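Local coordinates for protein Exo-1,5-alpha-L-arabinofuranobiosidase (Gibberella zeae, PDB 2YDT) that probably hydrolyses 1,5-linked alpha-L-arabinofuranose chains from their ends, and binds manganese ions and an arabinose-like iminosugar inhibitor, at residues A[30-41]-A[323-331]; A[92-100]-A[186-194]. All coordinates share one frame; numbering follows the deposited sequence. Where two conformers were deposited one is given.

Overall arrangement
The chain is a six-bladed beta-propeller, and each contact joins two neighbouring blades. Contact 1 lies nearer the middle; its centre is about 10 Å from the centre of the chain. It sets the inner strands 28-35 and 326-330 of the first and last blades side by side, and one end reaches the sugar pocket. The centre of contact 2 is about 19 Å from that of the chain. It joins the loop after strand 87-92 to the turn after strand 182-188. Contact 1 is the more buried and is rich in direct hydrogen bonds, with manganese at its more exposed end. Contact 2 is apolar inside and bridged by a water at its edge. Glu92 links them: its OE2 probably accepts from the backbone N of Ser37.

Contact 1: A[30-41]-A[323-331]. With MN (manganese (II) ion), chain J.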
loop_
_atom_site.group_PDB
_atom_site.type_symbol
_atom_site.label_atom_id
_atom_site.label_comp_id
_atom_site.label_asym_id
_atom_site.label_seq_id
_atom_site.Cartn_x
_atom_site.Cartn_y
_atom_site.Cartn_z
ATOM N N TYR A 30 -1.172 9.274 0.317
ATOM C CA TYR A 30 -0.497 7.953 0.368
ATOM C C TYR A 30 0.017 7.604 1.745
ATOM O O TYR A 30 1.218 7.394 1.950
ATOM C CB TYR A 30 0.620 7.865 -0.712
ATOM C CG TYR A 30 0.817 6.477 -1.296
ATOM C CD1 TYR A 30 0.386 6.179 -2.602
ATOM C CD2 TYR A 30 1.471 5.477 -0.579
ATOM C CE1 TYR A 30 0.563 4.949 -3.162
ATOM C CE2 TYR A 30 1.654 4.221 -1.130
ATOM C CZ TYR A 30 1.225 3.961 -2.425
ATOM O OH TYR A 30 1.407 2.704 -2.992
ATOM N N ALA A 31 -0.889 7.497 2.717
ATOM C CA ALA A 31 -0.533 7.173 4.096
ATOM C C ALA A 31 -0.276 5.678 4.266
ATOM O O ALA A 31 -0.999 4.856 3.713
ATOM C CB ALA A 31 -1.669 7.626 5.078
ATOM N N ARG A 32 0.733 5.373 5.083
ATOM C CA ARG A 32 1.090 3.988 5.411
ATOM C C ARG A 32 1.477 3.839 6.864
ATOM O O ARG A 32 2.337 4.611 7.352
ATOM C CB ARG A 32 2.243 3.504 4.501
ATOM C CG ARG A 32 1.820 3.287 3.053
ATOM C CD ARG A 32 0.913 2.105 2.878
ATOM N NE ARG A 32 0.624 1.775 1.495
ATOM C CZ ARG A 32 -0.419 2.205 0.797
ATOM N NH1 ARG A 32 -1.272 3.077 1.277
ATOM N NH2 ARG A 32 -0.613 1.736 -0.406
ATOM N N PRO A 33 0.919 2.804 7.552
ATOM C CA PRO A 33 1.276 2.525 8.950
ATOM C C PRO A 33 2.066 1.240 9.107
ATOM O O PRO A 33 2.093 0.402 8.211
ATOM C CB PRO A 33 -0.086 2.276 9.585
ATOM C CG PRO A 33 -0.820 1.548 8.551
ATOM C CD PRO A 33 -0.293 2.056 7.186
ATOM N N LEU A 34 2.713 1.134 10.249
ATOM C CA LEU A 34 3.456 -0.102 10.603
ATOM C C LEU A 34 3.445 -0.335 12.101
ATOM O O LEU A 34 3.735 0.587 12.873
ATOM C CB LEU A 34 4.908 0.013 10.110
ATOM C CG LEU A 34 5.865 -1.125 10.473
ATOM C CD1 LEU A 34 5.446 -2.414 9.733
ATOM C CD2 LEU A 34 7.366 -0.791 10.206
ATOM N N GLU A 35 3.164 -1.578 12.510
ATOM C CA GLU A 35 3.329 -1.960 13.933
ATOM C C GLU A 35 4.628 -2.734 14.109
ATOM O O GLU A 35 4.808 -3.770 13.459
ATOM C CB GLU A 35 2.163 -2.822 14.419
ATOM C CG GLU A 35 2.203 -3.104 15.924
ATOM C CD GLU A 35 1.051 -3.994 16.412
ATOM O OE1 GLU A 35 0.834 -5.048 15.787
ATOM O OE2 GLU A 35 0.407 -3.629 17.414
ATOM N N LEU A 36 5.502 -2.261 14.988
ATOM C CA LEU A 36 6.721 -2.975 15.315
ATOM C C LEU A 36 6.470 -4.066 16.341
ATOM O O LEU A 36 5.414 -4.091 16.979
ATOM C CB LEU A 36 7.776 -2.013 15.821
ATOM C CG LEU A 36 8.120 -0.806 14.948
ATOM C CD1 LEU A 36 9.302 -0.055 15.586
ATOM C CD2 LEU A 36 8.405 -1.269 13.503
ATOM N N SER A 37 7.441 -4.965 16.504
ATOM C CA SER A 37 7.269 -6.099 17.407
ATOM C C SER A 37 7.133 -5.678 18.862
ATOM O O SER A 37 6.551 -6.436 19.657
ATOM C CB SER A 37 8.444 -7.057 17.251
ATOM O OG SER A 37 9.622 -6.444 17.675
ATOM N N ASP A 38 7.610 -4.491 19.204
ATOM C CA ASP A 38 7.449 -3.912 20.564
ATOM C C ASP A 38 6.156 -3.111 20.790
ATOM O O ASP A 38 5.953 -2.563 21.870
ATOM C CB ASP A 38 8.686 -3.117 20.963
ATOM C CG ASP A 38 8.875 -1.847 20.187
ATOM O OD1 ASP A 38 7.976 -1.444 19.382
ATOM O OD2 ASP A 38 9.973 -1.243 20.385
ATOM N N GLY A 39 5.298 -3.046 19.779
ATOM C CA GLY A 39 4.033 -2.381 19.884
ATOM C C GLY A 39 4.025 -0.913 19.460
ATOM O O GLY A 39 2.956 -0.331 19.336
ATOM N N THR A 40 5.210 -0.343 19.194
ATOM C CA THR A 40 5.354 0.981 18.605
ATOM C C THR A 40 4.663 1.005 17.229
ATOM O O THR A 40 4.712 -0.003 16.498
ATOM C CB THR A 40 6.851 1.323 18.424
ATOM O OG1 THR A 40 7.409 1.581 19.713
ATOM C CG2 THR A 40 7.050 2.579 17.537
ATOM N N LEU A 41 4.041 2.145 16.871
ATOM C CA LEU A 41 3.557 2.348 15.499
ATOM C C LEU A 41 4.400 3.402 14.822
ATOM O O LEU A 41 4.807 4.411 15.454
ATOM C CB LEU A 41 2.114 2.825 15.467
ATOM C CG LEU A 41 1.069 1.946 16.156
ATOM C CD1 LEU A 41 -0.305 2.568 15.986
ATOM C CD2 LEU A 41 0.980 0.511 15.639
ATOM N N TYR A 323 -7.593 8.312 -1.046
ATOM C CA TYR A 323 -6.772 7.577 -1.996
ATOM C C TYR A 323 -5.817 6.656 -1.280
ATOM O O TYR A 323 -5.119 7.060 -0.328
ATOM C CB TYR A 323 -5.996 8.564 -2.864
ATOM C CG TYR A 323 -5.139 7.937 -3.942
ATOM C CD1 TYR A 323 -5.711 7.323 -5.059
ATOM C CD2 TYR A 323 -3.736 8.009 -3.876
ATOM C CE1 TYR A 323 -4.916 6.764 -6.067
ATOM C CE2 TYR A 323 -2.945 7.454 -4.881
ATOM C CZ TYR A 323 -3.542 6.850 -5.983
ATOM O OH TYR A 323 -2.774 6.349 -6.981
ATOM N N THR A 324 -5.834 5.394 -1.714
ATOM C CA THR A 324 -5.019 4.318 -1.122
ATOM C C THR A 324 -5.051 4.331 0.423
ATOM O O THR A 324 -4.062 4.102 1.120
ATOM C CB THR A 324 -3.571 4.235 -1.737
ATOM O OG1 THR A 324 -2.982 2.975 -1.394
ATOM C CG2 THR A 324 -2.646 5.390 -1.258
ATOM N N ARG A 325 -6.247 4.521 0.970
ATOM C CA ARG A 325 -6.461 4.417 2.402
ATOM C C ARG A 325 -5.965 3.054 2.861
ATOM O O ARG A 325 -6.277 2.038 2.206
ATOM C CB ARG A 325 -7.950 4.671 2.714
ATOM C CG ARG A 325 -8.236 4.970 4.176
ATOM C CD ARG A 325 -9.744 5.158 4.449
ATOM N NE ARG A 325 -10.476 3.933 4.145
ATOM C CZ ARG A 325 -11.751 3.736 4.428
ATOM N NH1 ARG A 325 -12.435 4.674 5.069
ATOM N NH2 ARG A 325 -12.355 2.609 4.043
ATOM N N SER A 326 -5.191 3.029 3.943
ATOM C CA SER A 326 -4.501 1.821 4.366
ATOM C C SER A 326 -5.030 1.282 5.663
ATOM O O SER A 326 -5.805 1.956 6.382
ATOM C CB SER A 326 -2.991 2.060 4.463
ATOM O OG SER A 326 -2.682 3.156 5.257
ATOM N N LEU A 327 -4.630 0.048 5.960
ATOM C CA LEU A 327 -5.139 -0.698 7.119
ATOM C C LEU A 327 -4.027 -1.367 7.893
ATOM O O LEU A 327 -2.966 -1.718 7.346
ATOM C CB LEU A 327 -6.103 -1.787 6.630
ATOM C CG LEU A 327 -7.303 -1.405 5.787
ATOM C CD1 LEU A 327 -8.016 -2.686 5.158
ATOM C CD2 LEU A 327 -8.307 -0.580 6.600
ATOM N N LEU A 328 -4.253 -1.538 9.193
ATOM C CA LEU A 328 -3.317 -2.191 10.064
ATOM C C LEU A 328 -4.095 -2.985 11.119
ATOM O O LEU A 328 -5.060 -2.476 11.702
ATOM C CB LEU A 328 -2.434 -1.132 10.727
ATOM C CG LEU A 328 -1.406 -1.650 11.695
ATOM C CD1 LEU A 328 -0.139 -0.796 11.653
ATOM C CD2 LEU A 328 -2.031 -1.731 13.125
ATOM N N THR A 329 -3.683 -4.221 11.342
ATOM C CA THR A 329 -4.248 -5.050 12.427
ATOM C C THR A 329 -3.234 -5.134 13.580
ATOM O O THR A 329 -2.033 -5.149 13.341
ATOM C CB THR A 329 -4.671 -6.447 11.884
ATOM O OG1 THR A 329 -5.367 -7.147 12.927
ATOM C CG2 THR A 329 -3.448 -7.256 11.463
ATOM N N PHE A 330 -3.682 -5.158 14.836
ATOM C CA PHE A 330 -2.797 -5.115 15.995
ATOM C C PHE A 330 -2.517 -6.502 16.525
ATOM O O PHE A 330 -3.464 -7.278 16.735
ATOM C CB PHE A 330 -3.430 -4.294 17.134
ATOM C CG PHE A 330 -3.532 -2.797 16.852
ATOM C CD1 PHE A 330 -2.581 -1.933 17.358
ATOM C CD2 PHE A 330 -4.556 -2.269 16.080
ATOM C CE1 PHE A 330 -2.658 -0.522 17.112
ATOM C CE2 PHE A 330 -4.612 -0.890 15.825
ATOM C CZ PHE A 330 -3.681 -0.034 16.365
ATOM N N GLN A 331 -1.241 -6.781 16.725
ATOM C CA GLN A 331 -0.773 -8.132 17.083
ATOM C C GLN A 331 -1.458 -8.621 18.372
ATOM O O GLN A 331 -1.891 -9.771 18.444
ATOM C CB GLN A 331 0.794 -8.155 17.191
ATOM C CG GLN A 331 1.413 -7.252 18.308
ATOM C CD GLN A 331 2.834 -6.599 18.063
ATOM O OE1 GLN A 331 3.445 -6.674 16.988
ATOM N NE2 GLN A 331 3.332 -5.948 19.110
HETATM MN MN MN J . 4.128 -7.834 15.010
HETATM O O HOH W 1 -4.258 9.465 0.516
HETATM O O HOH W 2 -3.775 6.836 2.231
HETATM O O HOH W 3 5.559 -6.283 14.354
HETATM O O HOH W 4 2.587 -6.474 14.282
HETATM O O HOH W 5 4.399 -8.812 13.461
#
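Thr324 sets OG1 opposite its backbone nitrogen (chi1 -164°), which turns the hydroxyl to Arg32 and lays CG2 over one face of the Tyr30 ring. Arg32 bends at chi2 (-70°), bringing its guanidinium back to Thr324. Strands 30-35 and 326-330, inner strands of the first and last beta-propeller blades, run nearly parallel, their axes 6.7 Å apart. Side chains rather than backbone pairing join them. Arg32 grips Thr324 end-on, with Tyr30 CE2 over the centre of one guanidinium face and Thr324 OG1 in plane at its edge. Arg32 NH2 gives the straighter bond, 2.9 Å to Thr324 OG1, while Arg32 NH1 reaches both OG1 and O of Thr324. Ala31 O takes Arg32 NH1 on one face of its carbonyl plane and Ser326 OG, at 2.8 Å, on the other. Tyr323 and Tyr30 touch the iminosugar and the arabinofuranose respectively. Midway, Pro33 and Leu328 slide past each other, CB of Pro33 3.7 Å from CD1 of Leu328. At the far end the Glu35 carboxylate stacks on the Gln331 amide. Glu35 OE1 uses its syn lone pair to accept from Gln331 N, at 2.9 Å, and also bonds a manganese-bound water. Gln331 OE1 itself binds the manganese ion at 2.4 Å.

Contact 2: A[92-100]-A[186-194]; sequences ELPRAFGKY and QTTTDLKKW
Leu191 lies obliquely against the Tyr100 ring, with CD1 3.8 Å from Tyr100 CD2. This is one of two modelled conformers. In it Leu191 CD1 also meets Leu93 CD1 tip to tip, at 4.2 Å. Phe97 turns its ring edge to the backbone, so CD1 lies 3.7 Å from Thr189 O. Lys192 crosses Tyr100 at about a right angle and brings CE to the ring edge, 3.3 Å from Tyr100 OH. That hydroxyl is hydrogen-bonded to Glu134, and Lys192 NZ to the backbone O of Val136. Lys99 crosses Lys192 in turn, and their NZ atoms are 4.7 Å apart. The contact joins two propeller blades at their loops. Residues 97-100 form a type II' turn, with Gly98 against Asp190. Asp190 OD1 accepts from Lys192 N and Lys193 N, an Asx motif that shapes the loop after strand 182-188. No direct hydrogen bond crosses between the segments. One bridging water accepts from Lys99 N and donates to Asp190 O, the latter bond 2.8 Å long. In this conformer, cohesion probably rests mainly on apolar packing round Leu191, while the two lysine charges may repel each other mildly at the exposed outer edge.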
loop_
_atom_site.group_PDB
_atom_site.type_symbol
_atom_site.label_atom_id
_atom_site.label_comp_id
_atom_site.label_asym_id
_atom_site.label_seq_id
_atom_site.Cartn_x
_atom_site.Cartn_y
_atom_site.Cartn_z
ATOM N N GLU A 92 8.319 -4.388 8.466
ATOM C CA GLU A 92 9.292 -4.894 9.440
ATOM C C GLU A 92 9.725 -6.300 9.055
ATOM O O GLU A 92 8.877 -7.196 8.878
ATOM C CB GLU A 92 8.658 -4.909 10.840
ATOM C CG GLU A 92 9.603 -5.373 11.963
ATOM C CD GLU A 92 8.876 -5.615 13.289
ATOM O OE1 GLU A 92 7.941 -6.465 13.335
ATOM O OE2 GLU A 92 9.251 -4.977 14.284
ATOM N N LEU A 93 11.040 -6.525 8.981
ATOM C CA LEU A 93 11.534 -7.880 8.718
ATOM C C LEU A 93 11.123 -8.889 9.794
ATOM O O LEU A 93 11.408 -8.676 10.997
ATOM C CB LEU A 93 13.058 -7.866 8.622
ATOM C CG LEU A 93 13.675 -7.118 7.437
ATOM C CD1 LEU A 93 15.204 -7.472 7.301
ATOM C CD2 LEU A 93 12.947 -7.367 6.081
ATOM N N PRO A 94 10.484 -9.988 9.377
ATOM C CA PRO A 94 10.078 -11.030 10.341
ATOM C C PRO A 94 11.175 -12.083 10.538
ATOM O O PRO A 94 11.018 -12.958 11.361
ATOM C CB PRO A 94 8.835 -11.625 9.684
ATOM C CG PRO A 94 9.101 -11.499 8.239
ATOM C CD PRO A 94 9.935 -10.265 8.036
ATOM N N ARG A 95 12.251 -11.988 9.759
ATOM C CA ARG A 95 13.410 -12.856 9.843
ATOM C C ARG A 95 14.546 -12.070 9.194
ATOM O O ARG A 95 14.311 -11.022 8.590
ATOM C CB ARG A 95 13.125 -14.121 9.027
ATOM C CG ARG A 95 12.961 -13.761 7.572
ATOM C CD ARG A 95 12.492 -14.834 6.671
ATOM N NE ARG A 95 13.344 -15.989 6.735
ATOM C CZ ARG A 95 14.528 -16.123 6.142
ATOM N NH1 ARG A 95 15.051 -15.167 5.385
ATOM N NH2 ARG A 95 15.183 -17.275 6.292
ATOM N N ALA A 96 15.767 -12.581 9.263
ATOM C CA ALA A 96 16.920 -11.898 8.676
ATOM C C ALA A 96 16.988 -12.111 7.179
ATOM O O ALA A 96 16.623 -13.177 6.641
ATOM C CB ALA A 96 18.258 -12.407 9.328
ATOM N N PHE A 97 17.486 -11.101 6.496
ATOM C CA PHE A 97 17.909 -11.225 5.123
ATOM C C PHE A 97 19.342 -10.726 5.052
ATOM O O PHE A 97 19.597 -9.540 5.174
ATOM C CB PHE A 97 16.941 -10.470 4.168
ATOM C CG PHE A 97 15.581 -11.120 4.081
ATOM C CD1 PHE A 97 15.378 -12.248 3.287
ATOM C CD2 PHE A 97 14.524 -10.646 4.830
ATOM C CE1 PHE A 97 14.151 -12.881 3.229
ATOM C CE2 PHE A 97 13.269 -11.273 4.763
ATOM C CZ PHE A 97 13.094 -12.394 3.966
ATOM N N GLY A 98 20.296 -11.661 4.939
ATOM C CA GLY A 98 21.691 -11.254 4.947
ATOM C C GLY A 98 22.044 -10.497 6.202
ATOM O O GLY A 98 21.709 -10.931 7.335
ATOM N N LYS A 99 22.698 -9.360 6.048
ATOM C CA LYS A 99 23.154 -8.561 7.187
ATOM C C LYS A 99 22.097 -7.642 7.811
ATOM O O LYS A 99 22.424 -6.817 8.665
ATOM C CB LYS A 99 24.378 -7.747 6.781
ATOM C CG LYS A 99 24.108 -6.639 5.783
ATOM C CD LYS A 99 25.384 -5.958 5.383
ATOM C CE LYS A 99 25.111 -4.772 4.460
ATOM N NZ LYS A 99 26.425 -4.328 3.784
ATOM N N TYR A 100 20.846 -7.793 7.397
ATOM C CA TYR A 100 19.702 -7.069 7.990
ATOM C C TYR A 100 18.880 -8.026 8.841
ATOM O O TYR A 100 18.226 -8.922 8.314
ATOM C CB TYR A 100 18.863 -6.441 6.846
ATOM C CG TYR A 100 19.702 -5.519 5.989
ATOM C CD1 TYR A 100 19.927 -4.210 6.370
ATOM C CD2 TYR A 100 20.306 -5.960 4.836
ATOM C CE1 TYR A 100 20.737 -3.372 5.636
ATOM C CE2 TYR A 100 21.103 -5.137 4.074
ATOM C CZ TYR A 100 21.313 -3.815 4.485
ATOM O OH TYR A 100 22.122 -2.951 3.765
ATOM N N GLN A 186 9.775 -8.644 -7.901
ATOM C CA GLN A 186 11.119 -9.179 -7.843
ATOM C C GLN A 186 11.343 -9.709 -6.439
ATOM O O GLN A 186 10.696 -9.267 -5.482
ATOM C CB GLN A 186 12.164 -8.116 -8.199
ATOM C CG GLN A 186 12.120 -7.690 -9.676
ATOM C CD GLN A 186 13.056 -6.556 -9.993
ATOM O OE1 GLN A 186 12.648 -5.408 -10.158
ATOM N NE2 GLN A 186 14.354 -6.872 -10.062
ATOM N N THR A 187 12.278 -10.658 -6.305
ATOM C CA THR A 187 12.595 -11.202 -4.998
ATOM C C THR A 187 14.068 -10.968 -4.615
ATOM O O THR A 187 14.914 -10.694 -5.468
ATOM C CB THR A 187 12.307 -12.737 -4.929
ATOM O OG1 THR A 187 13.247 -13.476 -5.754
ATOM C CG2 THR A 187 10.879 -13.073 -5.333
ATOM N N THR A 188 14.340 -11.084 -3.323
ATOM C CA THR A 188 15.709 -10.975 -2.831
ATOM C C THR A 188 15.923 -11.903 -1.630
ATOM O O THR A 188 14.982 -12.192 -0.878
ATOM C CB THR A 188 16.063 -9.541 -2.454
ATOM O OG1 THR A 188 17.464 -9.450 -2.165
ATOM C CG2 THR A 188 15.265 -9.053 -1.251
ATOM N N THR A 189 17.181 -12.337 -1.433
ATOM C CA THR A 189 17.538 -13.065 -0.251
ATOM C C THR A 189 18.533 -12.307 0.631
ATOM O O THR A 189 18.706 -12.663 1.796
ATOM C CB THR A 189 18.125 -14.425 -0.620
ATOM O OG1 THR A 189 19.226 -14.243 -1.528
ATOM C CG2 THR A 189 17.046 -15.299 -1.278
ATOM N N ASP A 190 19.147 -11.257 0.096
ATOM C CA ASP A 190 20.122 -10.443 0.863
ATOM C C ASP A 190 19.801 -8.955 0.921
ATOM O O ASP A 190 20.579 -8.172 1.477
ATOM C CB ASP A 190 21.546 -10.690 0.354
ATOM C CG ASP A 190 21.816 -10.093 -1.008
ATOM O OD1 ASP A 190 20.849 -9.679 -1.716
ATOM O OD2 ASP A 190 22.983 -10.006 -1.429
ATOM N N LEU A 191 18.647 -8.573 0.368
ATOM C CA LEU A 191 18.246 -7.176 0.211
ATOM C C LEU A 191 19.091 -6.320 -0.735
ATOM O O LEU A 191 18.803 -5.128 -0.898
ATOM C CB LEU A 191 18.131 -6.465 1.558
ATOM C CG LEU A 191 16.779 -6.699 2.173
ATOM C CD1 LEU A 191 16.761 -6.244 3.630
ATOM C CD2 LEU A 191 15.812 -5.834 1.278
ATOM N N LYS A 192 20.105 -6.920 -1.351
ATOM C CA LYS A 192 21.004 -6.218 -2.290
ATOM C C LYS A 192 20.815 -6.631 -3.755
ATOM O O LYS A 192 20.771 -5.771 -4.647
ATOM C CB LYS A 192 22.468 -6.455 -1.877
ATOM C CG LYS A 192 22.824 -5.938 -0.447
ATOM C CD LYS A 192 23.004 -4.438 -0.498
ATOM C CE LYS A 192 23.435 -3.804 0.833
ATOM N NZ LYS A 192 23.588 -2.347 0.592
ATOM N N LYS A 193 20.723 -7.929 -3.990
ATOM C CA LYS A 193 20.612 -8.526 -5.328
ATOM C C LYS A 193 19.129 -8.867 -5.523
ATOM O O LYS A 193 18.543 -9.565 -4.702
ATOM C CB LYS A 193 21.468 -9.807 -5.325
ATOM C CG LYS A 193 21.423 -10.750 -6.532
ATOM C CD LYS A 193 22.307 -12.024 -6.258
ATOM C CE LYS A 193 22.468 -12.866 -7.535
ATOM N NZ LYS A 193 23.208 -14.154 -7.282
ATOM N N TRP A 194 18.543 -8.391 -6.616
ATOM C CA TRP A 194 17.110 -8.663 -6.912
ATOM C C TRP A 194 16.987 -9.610 -8.116
ATOM O O TRP A 194 17.776 -9.536 -9.075
ATOM C CB TRP A 194 16.366 -7.360 -7.167
ATOM C CG TRP A 194 16.303 -6.542 -5.949
ATOM C CD1 TRP A 194 17.228 -5.596 -5.549
ATOM C CD2 TRP A 194 15.313 -6.583 -4.930
ATOM N NE1 TRP A 194 16.887 -5.106 -4.344
ATOM C CE2 TRP A 194 15.708 -5.661 -3.932
ATOM C CE3 TRP A 194 14.117 -7.302 -4.754
ATOM C CZ2 TRP A 194 14.963 -5.448 -2.774
ATOM C CZ3 TRP A 194 13.364 -7.089 -3.600
ATOM C CH2 TRP A 194 13.795 -6.168 -2.618
HETATM O O HOH W 6 22.713 -8.634 3.224
#